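Local coordinates for protein nucleocapsid (Crimean-congo hemorrhagic fever virus, PDB 4AKL) that probably binds single- and double-stranded RNA to package the viral genome, and probably cuts double-stranded DNA without sequence preference, at residues N8-D11 / E12-W16; G138-N142 / A143-A147; E161-M164 / S165-M169; A427-I430 / V431-E435. One frame throughout, in Å; residues are numbered along the deposited sequence. Where two conformers were deposited one is given.

How the contacts relate
The four contacts follow one another along the chain and fall into two pairs. Contact 1 starts helix 10-24, and contact 2 is the turn-rich loop after helix 120-136; their centres lie about 14 Å apart. Lys10 NZ reaches Val141 O at 2.6 Å, a probable hydrogen bond joining the helix start to the loop. Contact 3 opens helix 163-181 and contact 4 belongs to helix 425-440; these centres are about 9 Å apart, and the two helices pack directly. Contacts 1 and 3 are about 41 Å apart between centres. Each pair thus brings together segments distant in sequence within one largely helical nucleocapsid protein.

Contact 1 of 4, residues N8-D11 / E12-W16; sequences NSKD and EMNKW
Glu12 reaches back past Ser9 to Asn8, and its OE1 accepts two hydrogen bonds from that one residue. The backbone N of Asn8 comes to within 2.6 Å of Glu12 OE1 on the anti side of the carboxylate, 26° out of its plane. Asn8 ND2 meets the same Glu12 OE1 from the syn side at 3.0 Å. Because the amide and carboxylate planes stand 77° apart, the two groups do not lie flat on one another. Glu12 gets there with CG anti to its carbonyl carbon (chi1 -78°) and the chain extended beyond, a course that also brings its CG within 3.3 Å of Ser9 OG.

The second kind of bond is the cap itself. Ser9 OG accepts from Glu12 N at 3.3 Å, a long but fairly straight bond that gives an amide of the first turn a side-chain acceptor. Backbone bonds take over from there: Met13 N donates to Ser9 O at 2.7 Å, and the next two amides, of Asn14 and Lys15, turn to the carbonyls of Lys10 and Asp11.

The Met13 side chain turns inward and packs on Tyr78, Ala81 and Trp82 of helix 77-83, while Asn14 OD1 bonds to Tyr78 OH. The whole is a helix N-cap with Ser9 as the capping residue of helix 10-24. It resembles a capping box, except that the carboxylate of Glu12 holds the backbone N-H of Asn8, one residue before the cap.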
loop_
_atom_site.group_PDB
_atom_site.type_symbol
_atom_site.label_atom_id
_atom_site.label_comp_id
_atom_site.label_asym_id
_atom_site.label_seq_id
_atom_site.Cartn_x
_atom_site.Cartn_y
_atom_site.Cartn_z
ATOM N N ASN A 8 -20.691 -9.483 13.543
ATOM C CA ASN A 8 -20.989 -8.054 13.353
ATOM C C ASN A 8 -20.253 -7.163 14.372
ATOM O O ASN A 8 -20.600 -5.977 14.543
ATOM C CB ASN A 8 -22.523 -7.835 13.450
ATOM C CG ASN A 8 -23.325 -8.744 12.488
ATOM O OD1 ASN A 8 -23.384 -8.524 11.239
ATOM N ND2 ASN A 8 -23.940 -9.762 13.058
ATOM N N SER A 9 -19.248 -7.727 15.059
ATOM C CA SER A 9 -18.525 -7.014 16.143
ATOM C C SER A 9 -17.309 -7.809 16.604
ATOM O O SER A 9 -17.184 -9.005 16.320
ATOM C CB SER A 9 -19.460 -6.717 17.361
ATOM O OG SER A 9 -19.863 -7.894 18.075
ATOM N N LYS A 10 -16.417 -7.133 17.328
ATOM C CA LYS A 10 -15.242 -7.781 17.887
ATOM C C LYS A 10 -15.655 -8.968 18.799
ATOM O O LYS A 10 -15.240 -10.086 18.559
ATOM C CB LYS A 10 -14.338 -6.775 18.648
ATOM C CG LYS A 10 -12.969 -7.429 19.067
ATOM C CD LYS A 10 -11.891 -6.432 19.564
ATOM C CE LYS A 10 -10.797 -7.183 20.410
ATOM N NZ LYS A 10 -9.398 -6.572 20.368
ATOM N N ASP A 11 -16.474 -8.723 19.821
ATOM C CA ASP A 11 -16.963 -9.830 20.704
ATOM C C ASP A 11 -17.504 -10.994 19.897
ATOM O O ASP A 11 -17.082 -12.126 20.105
ATOM C CB ASP A 11 -18.040 -9.346 21.689
ATOM C CG ASP A 11 -17.447 -8.716 22.953
ATOM O OD1 ASP A 11 -16.206 -8.802 23.170
ATOM O OD2 ASP A 11 -18.233 -8.133 23.741
ATOM N N GLU A 12 -18.427 -10.694 18.979
ATOM C CA GLU A 12 -18.979 -11.692 18.044
ATOM C C GLU A 12 -17.848 -12.403 17.312
ATOM O O GLU A 12 -17.824 -13.636 17.242
ATOM C CB GLU A 12 -19.983 -11.058 17.063
ATOM C CG GLU A 12 -21.381 -10.797 17.716
ATOM C CD GLU A 12 -22.444 -10.259 16.734
ATOM O OE1 GLU A 12 -22.199 -10.255 15.512
ATOM O OE2 GLU A 12 -23.534 -9.841 17.189
ATOM N N MET A 13 -16.890 -11.631 16.817
ATOM C CA MET A 13 -15.741 -12.204 16.169
ATOM C C MET A 13 -14.951 -13.118 17.081
ATOM O O MET A 13 -14.566 -14.202 16.649
ATOM C CB MET A 13 -14.794 -11.114 15.572
ATOM C CG MET A 13 -13.583 -11.699 14.818
ATOM S SD MET A 13 -13.969 -12.369 13.193
ATOM C CE MET A 13 -12.947 -13.839 13.226
ATOM N N ASN A 14 -14.688 -12.712 18.317
ATOM C CA ASN A 14 -13.843 -13.590 19.220
ATOM C C ASN A 14 -14.435 -14.945 19.468
ATOM O O ASN A 14 -13.722 -15.933 19.489
ATOM C CB ASN A 14 -13.530 -12.927 20.542
ATOM C CG ASN A 14 -12.491 -11.824 20.425
ATOM O OD1 ASN A 14 -11.715 -11.766 19.493
ATOM N ND2 ASN A 14 -12.479 -10.948 21.396
ATOM N N LYS A 15 -15.739 -14.988 19.624
ATOM C CA LYS A 15 -16.431 -16.255 19.902
ATOM C C LYS A 15 -16.439 -17.156 18.676
ATOM O O LYS A 15 -16.207 -18.365 18.797
ATOM C CB LYS A 15 -17.852 -16.010 20.411
ATOM C CG LYS A 15 -17.890 -15.526 21.839
ATOM C CD LYS A 15 -19.307 -15.646 22.406
ATOM C CE LYS A 15 -19.346 -15.377 23.894
ATOM N NZ LYS A 15 -20.599 -15.861 24.510
ATOM N N TRP A 16 -16.684 -16.564 17.494
ATOM C CA TRP A 16 -16.648 -17.326 16.273
ATOM C C TRP A 16 -15.261 -17.979 16.146
ATOM O O TRP A 16 -15.145 -19.151 15.810
ATOM C CB TRP A 16 -16.958 -16.420 15.069
ATOM C CG TRP A 16 -17.049 -17.135 13.811
ATOM C CD1 TRP A 16 -18.177 -17.549 13.200
ATOM C CD2 TRP A 16 -15.957 -17.524 12.970
ATOM N NE1 TRP A 16 -17.865 -18.188 12.013
ATOM C CE2 TRP A 16 -16.504 -18.193 11.859
ATOM C CE3 TRP A 16 -14.559 -17.380 13.052
ATOM C CZ2 TRP A 16 -15.716 -18.708 10.844
ATOM C CZ3 TRP A 16 -13.787 -17.897 12.067
ATOM C CH2 TRP A 16 -14.359 -18.554 10.962
#

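Contact 2 of 4, residues G138-N142 / A143-A147; sequences GFRVN and ANTAA
Thr145 OG1 sits among backbone and side-chain groups of Val141 and Asn142. Val141 N donates to Thr145 OG1 at 2.9 Å, nearly straight at 162°. As a donor the hydroxyl has two possible acceptors: Thr145 OG1 lies 3.0 Å from Asn142 O and 2.9 Å from Asn142 OD1, and its one proton may go to either. The methyl side of Thr145 faces Phe139, whose ring carbon CE2 lies 3.8 Å from Thr145 CB, the two side chains crossing at about a right angle.

The backbone here forms a type I turn: Thr145 N donates to Asn142 O at 3.1 Å, approaching from above the carbonyl plane, and Ala146 N bonds in turn to Ala143 O, making a short 3-10 segment. In Asn142, CG lies between the backbone N and the carbonyl carbon (chi1 60°), which swings OD1 toward the amide and hydroxyl of Thr145.

Farther out, Ala146 CB lies over one face of the Arg140 guanidinium, and a water links Arg140 NH1 to Ala147 N; both rest on one of two deposited arginine conformers and are less certain. Asn142 ND2 and Asn144 ND2 both bond to Glu79 OE2 of helix 77-83. Phe139 O accepts from Trp82 NE1, and Gly138, with positive phi, ends the preceding helix in a Schellman motif.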
loop_
_atom_site.group_PDB
_atom_site.type_symbol
_atom_site.label_atom_id
_atom_site.label_comp_id
_atom_site.label_asym_id
_atom_site.label_seq_id
_atom_site.Cartn_x
_atom_site.Cartn_y
_atom_site.Cartn_z
ATOM N N GLY A 138 -14.848 0.739 11.485
ATOM C CA GLY A 138 -14.210 0.049 12.606
ATOM C C GLY A 138 -13.384 -1.152 12.192
ATOM O O GLY A 138 -13.511 -2.219 12.772
ATOM N N PHE A 139 -12.543 -1.015 11.177
ATOM C CA PHE A 139 -11.739 -2.182 10.719
ATOM C C PHE A 139 -10.764 -2.675 11.801
ATOM O O PHE A 139 -10.632 -3.890 12.016
ATOM C CB PHE A 139 -10.948 -1.908 9.415
ATOM C CG PHE A 139 -10.256 -3.164 8.855
ATOM C CD1 PHE A 139 -11.006 -4.221 8.354
ATOM C CD2 PHE A 139 -8.880 -3.289 8.867
ATOM C CE1 PHE A 139 -10.404 -5.350 7.887
ATOM C CE2 PHE A 139 -8.242 -4.428 8.380
ATOM C CZ PHE A 139 -8.989 -5.464 7.906
ATOM N N ARG A 140 -10.102 -1.732 12.484
ATOM C CA ARG A 140 -9.128 -2.062 13.517
ATOM C C ARG A 140 -9.770 -2.804 14.686
ATOM O O ARG A 140 -10.582 -2.242 15.351
ATOM C CB ARG A 140 -8.442 -0.779 14.057
ATOM C CG ARG A 140 -7.218 -1.061 14.938
ATOM C CD ARG A 140 -6.893 0.064 15.890
ATOM N NE ARG A 140 -5.906 -0.367 16.871
ATOM C CZ ARG A 140 -4.669 0.110 16.998
ATOM N NH1 ARG A 140 -4.213 1.074 16.212
ATOM N NH2 ARG A 140 -3.886 -0.393 17.932
ATOM N N VAL A 141 -9.381 -4.058 14.910
ATOM C CA VAL A 141 -9.784 -4.788 16.113
ATOM C C VAL A 141 -8.578 -5.302 16.885
ATOM O O VAL A 141 -8.744 -5.890 17.911
ATOM C CB VAL A 141 -10.702 -5.977 15.804
ATOM C CG1 VAL A 141 -12.076 -5.462 15.401
ATOM C CG2 VAL A 141 -10.090 -6.868 14.743
ATOM N N ASN A 142 -7.369 -5.087 16.373
ATOM C CA ASN A 142 -6.114 -5.536 17.012
ATOM C C ASN A 142 -4.946 -4.919 16.241
ATOM O O ASN A 142 -5.164 -4.223 15.230
ATOM C CB ASN A 142 -5.985 -7.087 17.121
ATOM C CG ASN A 142 -6.026 -7.838 15.743
ATOM O OD1 ASN A 142 -5.797 -7.271 14.622
ATOM N ND2 ASN A 142 -6.302 -9.147 15.837
ATOM N N ALA A 143 -3.719 -5.165 16.701
ATOM C CA ALA A 143 -2.525 -4.605 16.052
ATOM C C ALA A 143 -2.365 -5.118 14.624
ATOM O O ALA A 143 -1.884 -4.404 13.776
ATOM C CB ALA A 143 -1.267 -4.905 16.861
ATOM N N ASN A 144 -2.778 -6.361 14.362
ATOM C CA ASN A 144 -2.705 -6.948 12.993
ATOM C C ASN A 144 -3.604 -6.224 12.001
ATOM O O ASN A 144 -3.390 -6.333 10.828
ATOM C CB ASN A 144 -3.077 -8.444 13.015
ATOM C CG ASN A 144 -2.022 -9.330 13.733
ATOM O OD1 ASN A 144 -0.818 -8.959 13.870
ATOM N ND2 ASN A 144 -2.471 -10.536 14.169
ATOM N N THR A 145 -4.617 -5.484 12.480
ATOM C CA THR A 145 -5.558 -4.767 11.607
ATOM C C THR A 145 -5.448 -3.250 11.753
ATOM O O THR A 145 -6.405 -2.527 11.462
ATOM C CB THR A 145 -6.989 -5.254 11.894
ATOM O OG1 THR A 145 -7.264 -5.173 13.320
ATOM C CG2 THR A 145 -7.186 -6.729 11.354
ATOM N N ALA A 146 -4.289 -2.779 12.209
ATOM C CA ALA A 146 -4.045 -1.360 12.487
ATOM C C ALA A 146 -3.359 -0.657 11.353
ATOM O O ALA A 146 -2.767 -1.298 10.473
ATOM C CB ALA A 146 -3.172 -1.180 13.819
ATOM N N ALA A 147 -3.462 0.679 11.378
ATOM C CA ALA A 147 -2.634 1.556 10.541
ATOM C C ALA A 147 -1.361 1.818 11.314
ATOM O O ALA A 147 -1.396 2.354 12.400
ATOM C CB ALA A 147 -3.359 2.854 10.229
HETATM O O HOH W 1 -5.179 2.006 13.692
#

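Contact 3 of 4, residues E161-M164 / S165-M169; sequences EIVM and SVKEM
Met164 meets Glu168 one turn on through its carbonyl: Glu168 N donates to Met164 O at 2.8 Å, and Glu168 CB lies 3.6 Å from the same Met164 O. The Met164 side chain points outward from the helix and is bent at chi2 and chi3; it was deposited in two conformers, so the place of its end is uncertain.

Ser165 lies on another side of the turn. Its CB rests 3.6 Å from Ile162 O, the carbonyl of the N-cap residue, and that oxygen accepts a nearly straight bond from Val166 N at 3.0 Å. With OG anti to the carbonyl carbon (chi1 -79°), the hydroxyl of Ser165 is carried to Glu435 OE2 in helix 425-440. Val166 adds CG2, which lies 3.4 Å from Ile162 O and 4.1 Å from Ile162 CD1, a loose apolar contact in which the two side chains pass at a slant.

Val163 pairs with Lys167. Lys167 N bonds to Val163 O at 2.9 Å, and the aliphatic part of the lysine runs alongside the valine, both pointing the same way, with Val163 CG1 4.2 Å from Lys167 CD.

These first turns of helix 163-181 lie against helix 425-440: Ser165 and Val166 pack on Val431, and Glu168 on Phe434, with a salt bridge from Glu168 OE2 to Lys438 NZ. Met169 extends the packing to helix 450-460, at Ser451, Glu452 and Leu455.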
loop_
_atom_site.group_PDB
_atom_site.type_symbol
_atom_site.label_atom_id
_atom_site.label_comp_id
_atom_site.label_asym_id
_atom_site.label_seq_id
_atom_site.Cartn_x
_atom_site.Cartn_y
_atom_site.Cartn_z
ATOM N N GLU A 161 22.792 -18.276 7.097
ATOM C CA GLU A 161 22.792 -18.900 5.784
ATOM C C GLU A 161 21.961 -18.185 4.702
ATOM O O GLU A 161 22.018 -18.577 3.537
ATOM C CB GLU A 161 22.336 -20.364 5.898
ATOM C CG GLU A 161 20.912 -20.561 6.426
ATOM C CD GLU A 161 20.326 -21.933 6.078
ATOM O OE1 GLU A 161 20.465 -22.380 4.910
ATOM O OE2 GLU A 161 19.725 -22.570 6.982
ATOM N N ILE A 162 21.172 -17.173 5.058
ATOM C CA ILE A 162 20.481 -16.381 4.042
ATOM C C ILE A 162 20.883 -14.909 4.066
ATOM O O ILE A 162 20.298 -14.119 3.348
ATOM C CB ILE A 162 18.973 -16.538 4.144
ATOM C CG1 ILE A 162 18.404 -15.812 5.374
ATOM C CG2 ILE A 162 18.610 -18.029 4.156
ATOM C CD1 ILE A 162 16.908 -15.646 5.313
ATOM N N VAL A 163 21.873 -14.531 4.884
ATOM C CA VAL A 163 22.282 -13.131 4.967
ATOM C C VAL A 163 22.694 -12.550 3.602
ATOM O O VAL A 163 22.200 -11.506 3.194
ATOM C CB VAL A 163 23.406 -12.909 6.035
ATOM C CG1 VAL A 163 24.105 -11.592 5.818
ATOM C CG2 VAL A 163 22.817 -12.932 7.428
ATOM N N MET A 164 23.581 -13.227 2.912
ATOM C CA MET A 164 24.042 -12.745 1.613
ATOM C C MET A 164 22.842 -12.647 0.602
ATOM O O MET A 164 22.738 -11.669 -0.111
ATOM C CB MET A 164 25.237 -13.581 1.109
ATOM C CG MET A 164 26.671 -12.974 1.456
ATOM S SD MET A 164 26.936 -11.999 2.995
ATOM C CE MET A 164 27.857 -13.181 4.024
ATOM N N SER A 165 21.943 -13.634 0.589
ATOM C CA SER A 165 20.740 -13.600 -0.284
ATOM C C SER A 165 19.847 -12.399 0.007
ATOM O O SER A 165 19.387 -11.742 -0.901
ATOM C CB SER A 165 19.892 -14.875 -0.127
ATOM O OG SER A 165 20.450 -15.952 -0.849
ATOM N N VAL A 166 19.623 -12.109 1.273
ATOM C CA VAL A 166 18.849 -10.916 1.635
ATOM C C VAL A 166 19.562 -9.652 1.171
ATOM O O VAL A 166 18.939 -8.773 0.624
ATOM C CB VAL A 166 18.571 -10.881 3.158
ATOM C CG1 VAL A 166 18.000 -9.524 3.601
ATOM C CG2 VAL A 166 17.651 -12.050 3.531
ATOM N N LYS A 167 20.871 -9.588 1.399
ATOM C CA LYS A 167 21.699 -8.445 0.949
ATOM C C LYS A 167 21.695 -8.268 -0.579
ATOM O O LYS A 167 21.725 -7.131 -1.083
ATOM C CB LYS A 167 23.112 -8.524 1.519
ATOM C CG LYS A 167 23.185 -8.082 3.012
ATOM C CD LYS A 167 24.590 -8.099 3.574
ATOM C CE LYS A 167 24.667 -7.411 4.991
ATOM N NZ LYS A 167 26.028 -7.488 5.598
ATOM N N GLU A 168 21.628 -9.378 -1.322
ATOM C CA GLU A 168 21.500 -9.310 -2.798
ATOM C C GLU A 168 20.145 -8.725 -3.216
ATOM O O GLU A 168 20.093 -7.889 -4.129
ATOM C CB GLU A 168 21.713 -10.683 -3.445
ATOM C CG GLU A 168 21.453 -10.718 -4.946
ATOM C CD GLU A 168 21.489 -12.104 -5.516
ATOM O OE1 GLU A 168 22.132 -13.029 -4.935
ATOM O OE2 GLU A 168 20.865 -12.272 -6.573
ATOM N N MET A 169 19.060 -9.167 -2.549
ATOM C CA MET A 169 17.716 -8.613 -2.750
ATOM C C MET A 169 17.701 -7.112 -2.565
ATOM O O MET A 169 17.211 -6.412 -3.423
ATOM C CB MET A 169 16.670 -9.264 -1.835
ATOM C CG MET A 169 16.368 -10.699 -2.246
ATOM S SD MET A 169 15.206 -11.520 -1.183
ATOM C CE MET A 169 13.678 -10.839 -1.832
#

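Contact 4 of 4, residues A427-I430 / V431-E435; sequences ARTI and VKLFE
A regular alpha-helical turn of helix 425-440 joins Ala427 to Val431, whose N donates to Ala427 O at 3.0 Å and 170°. Val431 also sets CG2 3.4 Å from Ala427 O, because CG1 is anti to the backbone N (chi1 160°) and CG2 is left beside it.

Two residues on, Thr429 and Leu433 make a similar pair, one turn apart from each other. Leu433 N bonds to Thr429 O at 3.1 Å, tilted 32° from the carbonyl plane, while Leu433 CG comes within 3.4 Å of the same Thr429 O. The two methyls, Thr429 CG2 and Leu433 CD1, approach only to 4.4 Å; the hydroxyl branch of Thr429 turns back, OG1 bonding to Pro425 O.

The same i to i+4 pattern holds Lys432 N on Arg428 O and Phe434 N on Ile430 O. Different helices cover its sides: Ile430 packs on Leu454 and Leu455 of helix 450-460, while Thr429 touches Ala70 and Leu433 touches Leu67 of helix 56-71. The polar ends find partners in the same chain: Arg428 NE bonds to Asn423 O, and Lys432, bent at chi2 and chi4, carries NZ into a salt bridge with Asp44 OD1.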
loop_
_atom_site.group_PDB
_atom_site.type_symbol
_atom_site.label_atom_id
_atom_site.label_comp_id
_atom_site.label_asym_id
_atom_site.label_seq_id
_atom_site.Cartn_x
_atom_site.Cartn_y
_atom_site.Cartn_z
ATOM N N ALA A 427 11.469 -14.617 6.565
ATOM C CA ALA A 427 12.569 -14.239 5.690
ATOM C C ALA A 427 13.085 -15.472 4.922
ATOM O O ALA A 427 13.340 -15.406 3.723
ATOM C CB ALA A 427 13.660 -13.566 6.475
ATOM N N ARG A 428 13.206 -16.612 5.577
ATOM C CA ARG A 428 13.676 -17.780 4.835
ATOM C C ARG A 428 12.814 -18.037 3.593
ATOM O O ARG A 428 13.351 -18.330 2.528
ATOM C CB ARG A 428 13.737 -19.011 5.704
ATOM C CG ARG A 428 14.904 -18.959 6.668
ATOM C CD ARG A 428 15.012 -20.207 7.481
ATOM N NE ARG A 428 14.203 -20.146 8.709
ATOM C CZ ARG A 428 13.238 -21.010 9.088
ATOM N NH1 ARG A 428 12.878 -22.072 8.359
ATOM N NH2 ARG A 428 12.622 -20.801 10.229
ATOM N N THR A 429 11.507 -17.900 3.745
ATOM C CA THR A 429 10.565 -18.234 2.706
ATOM C C THR A 429 10.552 -17.192 1.565
ATOM O O THR A 429 10.420 -17.565 0.384
ATOM C CB THR A 429 9.177 -18.369 3.320
ATOM O OG1 THR A 429 9.233 -19.313 4.394
ATOM C CG2 THR A 429 8.104 -18.780 2.255
ATOM N N ILE A 430 10.665 -15.903 1.911
ATOM C CA ILE A 430 10.817 -14.818 0.936
ATOM C C ILE A 430 12.036 -15.043 0.047
ATOM O O ILE A 430 11.957 -14.932 -1.149
ATOM C CB ILE A 430 10.949 -13.444 1.640
ATOM C CG1 ILE A 430 9.591 -12.994 2.215
ATOM C CG2 ILE A 430 11.445 -12.362 0.679
ATOM C CD1 ILE A 430 9.594 -11.729 3.111
ATOM N N VAL A 431 13.163 -15.362 0.679
ATOM C CA VAL A 431 14.454 -15.604 0.018
ATOM C C VAL A 431 14.399 -16.812 -0.928
ATOM O O VAL A 431 14.922 -16.766 -2.072
ATOM C CB VAL A 431 15.587 -15.812 1.102
ATOM C CG1 VAL A 431 16.760 -16.510 0.546
ATOM C CG2 VAL A 431 15.970 -14.486 1.706
ATOM N N LYS A 432 13.777 -17.885 -0.454
ATOM C CA LYS A 432 13.687 -19.078 -1.239
ATOM C C LYS A 432 12.826 -18.780 -2.465
ATOM O O LYS A 432 13.154 -19.273 -3.546
ATOM C CB LYS A 432 13.177 -20.289 -0.453
ATOM C CG LYS A 432 13.837 -21.619 -0.910
ATOM C CD LYS A 432 15.341 -21.632 -0.465
ATOM C CE LYS A 432 15.919 -22.964 -0.189
ATOM N NZ LYS A 432 16.471 -23.691 -1.354
ATOM N N LEU A 433 11.782 -17.948 -2.336
ATOM C CA LEU A 433 10.988 -17.569 -3.525
ATOM C C LEU A 433 11.776 -16.713 -4.520
ATOM O O LEU A 433 11.618 -16.871 -5.746
ATOM C CB LEU A 433 9.717 -16.847 -3.188
ATOM C CG LEU A 433 8.698 -17.738 -2.517
ATOM C CD1 LEU A 433 7.725 -16.883 -1.724
ATOM C CD2 LEU A 433 7.957 -18.636 -3.532
ATOM N N PHE A 434 12.591 -15.815 -3.999
ATOM C CA PHE A 434 13.456 -15.014 -4.813
ATOM C C PHE A 434 14.443 -15.918 -5.593
ATOM O O PHE A 434 14.568 -15.766 -6.768
ATOM C CB PHE A 434 14.228 -13.998 -3.947
ATOM C CG PHE A 434 15.221 -13.155 -4.726
ATOM C CD1 PHE A 434 14.793 -12.061 -5.476
ATOM C CD2 PHE A 434 16.564 -13.433 -4.694
ATOM C CE1 PHE A 434 15.719 -11.284 -6.168
ATOM C CE2 PHE A 434 17.493 -12.637 -5.400
ATOM C CZ PHE A 434 17.059 -11.588 -6.127
ATOM N N GLU A 435 15.094 -16.853 -4.913
ATOM C CA GLU A 435 16.083 -17.715 -5.525
ATOM C C GLU A 435 15.412 -18.522 -6.615
ATOM O O GLU A 435 15.938 -18.662 -7.717
ATOM C CB GLU A 435 16.794 -18.580 -4.476
ATOM C CG GLU A 435 17.715 -17.712 -3.523
ATOM C CD GLU A 435 18.219 -18.450 -2.269
ATOM O OE1 GLU A 435 17.529 -19.377 -1.759
ATOM O OE2 GLU A 435 19.321 -18.101 -1.783
#